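Caspase-3 (Porites astreoides, PDB 6WI4) is a coral caspase, a cysteine protease that cleaves substrates after aspartate and probably acts in apoptosis. Local coordinates at residues A[11-16]-A[70-75]. Residues are numbered along the deposited sequence; the frame is centred on the assembly and turned at random.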
ATOM      1  N   ARG A  11      -5.833 -16.308  -4.964  1.00 14.52           N
ATOM      2  CA  ARG A  11      -5.046 -16.266  -3.732  1.00 14.38           C
ATOM      3  C   ARG A  11      -5.783 -15.570  -2.600  1.00 12.26           C
ATOM      4  O   ARG A  11      -5.551 -15.874  -1.425  1.00 12.49           O
ATOM      5  CB  ARG A  11      -3.722 -15.548  -3.978  1.00 14.00           C
ATOM      6  CG  ARG A  11      -2.821 -16.187  -5.004  1.00 13.57           C
ATOM      7  CD  ARG A  11      -2.088 -17.409  -4.440  1.00 14.96           C
ATOM      8  NE  ARG A  11      -0.882 -17.643  -5.223  1.00 14.05           N
ATOM      9  CZ  ARG A  11      -0.751 -18.580  -6.156  1.00 19.52           C
ATOM     10  NH1 ARG A  11       0.387 -18.691  -6.825  1.00 15.01           N
ATOM     11  NH2 ARG A  11      -1.746 -19.422  -6.405  1.00 18.56           N
ATOM     12  N   GLY A  12      -6.657 -14.636  -2.928  1.00 12.10           N
ATOM     13  CA  GLY A  12      -7.313 -13.831  -1.925  1.00 11.66           C
ATOM     14  C   GLY A  12      -7.875 -12.586  -2.573  1.00  9.14           C
ATOM     15  O   GLY A  12      -7.823 -12.423  -3.791  1.00 11.52           O
ATOM     16  N   ILE A  13      -8.414 -11.725  -1.735  1.00  9.95           N
ATOM     17  CA  ILE A  13      -8.964 -10.451  -2.179  1.00  9.84           C
ATOM     18  C   ILE A  13      -7.880  -9.394  -2.069  1.00 10.12           C
ATOM     19  O   ILE A  13      -7.086  -9.396  -1.116  1.00 11.45           O
ATOM     20  CB  ILE A  13     -10.200 -10.070  -1.349  1.00 11.40           C
ATOM     21  CG1 ILE A  13     -11.290 -11.138  -1.506  1.00 15.52           C
ATOM     22  CG2 ILE A  13     -10.737  -8.692  -1.754  1.00 12.59           C
ATOM     23  CD1 ILE A  13     -12.358 -11.056  -0.451  1.00 23.34           C
ATOM     24  N   ALA A  14      -7.842  -8.488  -3.045  1.00 10.30           N
ATOM     25  CA  ALA A  14      -6.943  -7.337  -3.016  1.00  9.22           C
ATOM     26  C   ALA A  14      -7.780  -6.081  -3.188  1.00 11.15           C
ATOM     27  O   ALA A  14      -8.387  -5.881  -4.243  1.00 12.21           O
ATOM     28  CB  ALA A  14      -5.878  -7.428  -4.111  1.00 10.77           C
ATOM     29  N   VAL A  15      -7.816  -5.253  -2.169  1.00  8.28           N
ATOM     30  CA  VAL A  15      -8.563  -3.999  -2.185  1.00  8.56           C
ATOM     31  C   VAL A  15      -7.653  -2.858  -2.628  1.00  9.20           C
ATOM     32  O   VAL A  15      -6.516  -2.738  -2.159  1.00  9.08           O
ATOM     33  CB  VAL A  15      -9.148  -3.700  -0.793  1.00 11.36           C
ATOM     34  CG1 VAL A  15      -9.790  -2.314  -0.776  1.00 12.41           C
ATOM     35  CG2 VAL A  15     -10.132  -4.786  -0.382  1.00 11.98           C
ATOM     36  N   ILE A  16      -8.160  -2.000  -3.515  1.00  7.95           N
ATOM     37  CA  ILE A  16      -7.513  -0.735  -3.871  1.00  7.63           C
ATOM     38  C   ILE A  16      -8.498   0.385  -3.609  1.00  9.16           C
ATOM     39  O   ILE A  16      -9.572   0.422  -4.223  1.00  9.99           O
ATOM     40  CB  ILE A  16      -7.070  -0.699  -5.341  1.00  7.42           C
ATOM     41  CG1 ILE A  16      -6.105  -1.839  -5.640  1.00  9.59           C
ATOM     42  CG2 ILE A  16      -6.448   0.659  -5.675  1.00  9.36           C
ATOM     43  CD1 ILE A  16      -5.872  -2.008  -7.141  1.00 10.59           C
ATOM     44  N   LYS A  70     -14.636  -3.385   7.212  1.00 12.77           N
ATOM     45  CA  LYS A  70     -15.516  -4.287   7.955  1.00 11.89           C
ATOM     46  C   LYS A  70     -16.034  -5.412   7.067  1.00 12.75           C
ATOM     47  O   LYS A  70     -16.076  -6.572   7.488  1.00 15.39           O
ATOM     48  CB  LYS A  70     -16.686  -3.520   8.572  1.00 13.35           C
ATOM     49  CG  LYS A  70     -17.667  -4.448   9.294  1.00 19.87           C
ATOM     50  CD  LYS A  70     -18.671  -3.697  10.136  1.00 31.37           C
ATOM     51  CE  LYS A  70     -19.530  -4.682  10.925  1.00 33.73           C
ATOM     52  NZ  LYS A  70     -20.486  -3.997  11.842  1.00 34.26           N
ATOM     53  N   GLU A  71     -16.424  -5.095   5.831  1.00 12.28           N
ATOM     54  CA  GLU A  71     -16.867  -6.142   4.917  1.00 11.57           C
ATOM     55  C   GLU A  71     -15.760  -7.154   4.633  1.00 10.82           C
ATOM     56  O   GLU A  71     -16.044  -8.344   4.460  1.00 13.93           O
ATOM     57  CB  GLU A  71     -17.384  -5.511   3.619  1.00 12.58           C
ATOM     58  CG  GLU A  71     -18.634  -4.678   3.866  1.00 14.24           C
ATOM     59  CD  GLU A  71     -19.116  -3.902   2.662  1.00 17.09           C
ATOM     60  OE1 GLU A  71     -18.362  -3.747   1.676  1.00 17.30           O
ATOM     61  OE2 GLU A  71     -20.272  -3.435   2.727  1.00 21.45           O
ATOM     62  N   MET A  72     -14.494  -6.709   4.597  1.00 10.33           N
ATOM     63  CA  MET A  72     -13.391  -7.646   4.405  1.00 13.96           C
ATOM     64  C   MET A  72     -13.135  -8.468   5.666  1.00 13.10           C
ATOM     65  O   MET A  72     -12.806  -9.657   5.584  1.00 14.61           O
ATOM     66  CB  MET A  72     -12.122  -6.892   3.996  1.00 12.30           C
ATOM     67  CG  MET A  72     -12.218  -6.203   2.653  1.00 13.12           C
ATOM     68  SD  MET A  72     -12.554  -7.349   1.312  1.00 19.00           S
ATOM     69  CE  MET A  72     -14.220  -6.854   0.893  1.00 23.30           C
ATOM     70  N   ALA A  73     -13.290  -7.857   6.840  1.00 11.99           N
ATOM     71  CA  ALA A  73     -13.035  -8.574   8.089  1.00 12.68           C
ATOM     72  C   ALA A  73     -14.065  -9.666   8.341  1.00 15.47           C
ATOM     73  O   ALA A  73     -13.759 -10.660   9.011  1.00 18.36           O
ATOM     74  CB  ALA A  73     -13.008  -7.589   9.252  1.00 14.39           C
ATOM     75  N   ILE A  74     -15.289  -9.494   7.830  1.00 15.02           N
ATOM     76  CA  ILE A  74     -16.363 -10.476   8.004  1.00 17.71           C
ATOM     77  C   ILE A  74     -16.406 -11.484   6.864  1.00 16.24           C
ATOM     78  O   ILE A  74     -17.189 -12.451   6.925  1.00 18.62           O
ATOM     79  CB  ILE A  74     -17.717  -9.745   8.130  1.00 18.06           C
ATOM     80  CG1 ILE A  74     -18.722 -10.558   8.942  1.00 29.05           C
ATOM     81  CG2 ILE A  74     -18.276  -9.405   6.764  1.00 20.43           C
ATOM     82  CD1 ILE A  74     -20.065  -9.856   9.091  1.00 31.41           C
ATOM     83  N   THR A  75     -15.594 -11.289   5.827  1.00 14.52           N
ATOM     84  CA  THR A  75     -15.482 -12.243   4.736  1.00 14.06           C
ATOM     85  C   THR A  75     -14.913 -13.561   5.247  1.00 13.31           C
ATOM     86  O   THR A  75     -14.072 -13.583   6.150  1.00 17.23           O
ATOM     87  CB  THR A  75     -14.586 -11.659   3.636  1.00 14.00           C
ATOM     88  OG1 THR A  75     -15.285 -10.614   2.943  1.00 15.07           O
ATOM     89  CG2 THR A  75     -14.162 -12.717   2.630  1.00 14.52           C
TER
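I13, on strand 13-18, meets M72 of helix 62-73 and T75 of the loop that follows with two of its branches. Its CG2 lies 3.8 Å from SD of M72, while CD1 extends to CG2 of T75 and meets it tip to tip at 3.9 Å. The two methyls part because CG2 stands anti to the backbone N whereas CG1 lies beside it (chi1 -61°), carrying CD1 toward T75; a branched isoleucine can thus serve two neighbours at once. A14 turns to the opposite face of the sheet, where it packs on F47 of helix 36-49. With V15 the alternation of the strand brings a side chain back to M72: its CG2 touches both SD and CG, each at 3.9 Å. M72 suits the place between them, since its unbranched chain bends at chi2 (-60°) and sets the polarisable sulfur against both residues; F83 and R55 of the flanking strands also touch it. T75 is two-sided: the methyl faces I13, while OG1 donates a 2.8 Å hydrogen bond to O of E71, one turn back, from 21° off the carbonyl plane. In the caspase alpha/beta fold this joins an inner parallel strand, next to edge strand 53-58, to a helix covering one sheet face. Across the interface the contact is wholly apolar, resting on van der Waals fit and burial, with the threonine hydroxyl donating its proton within its own segment.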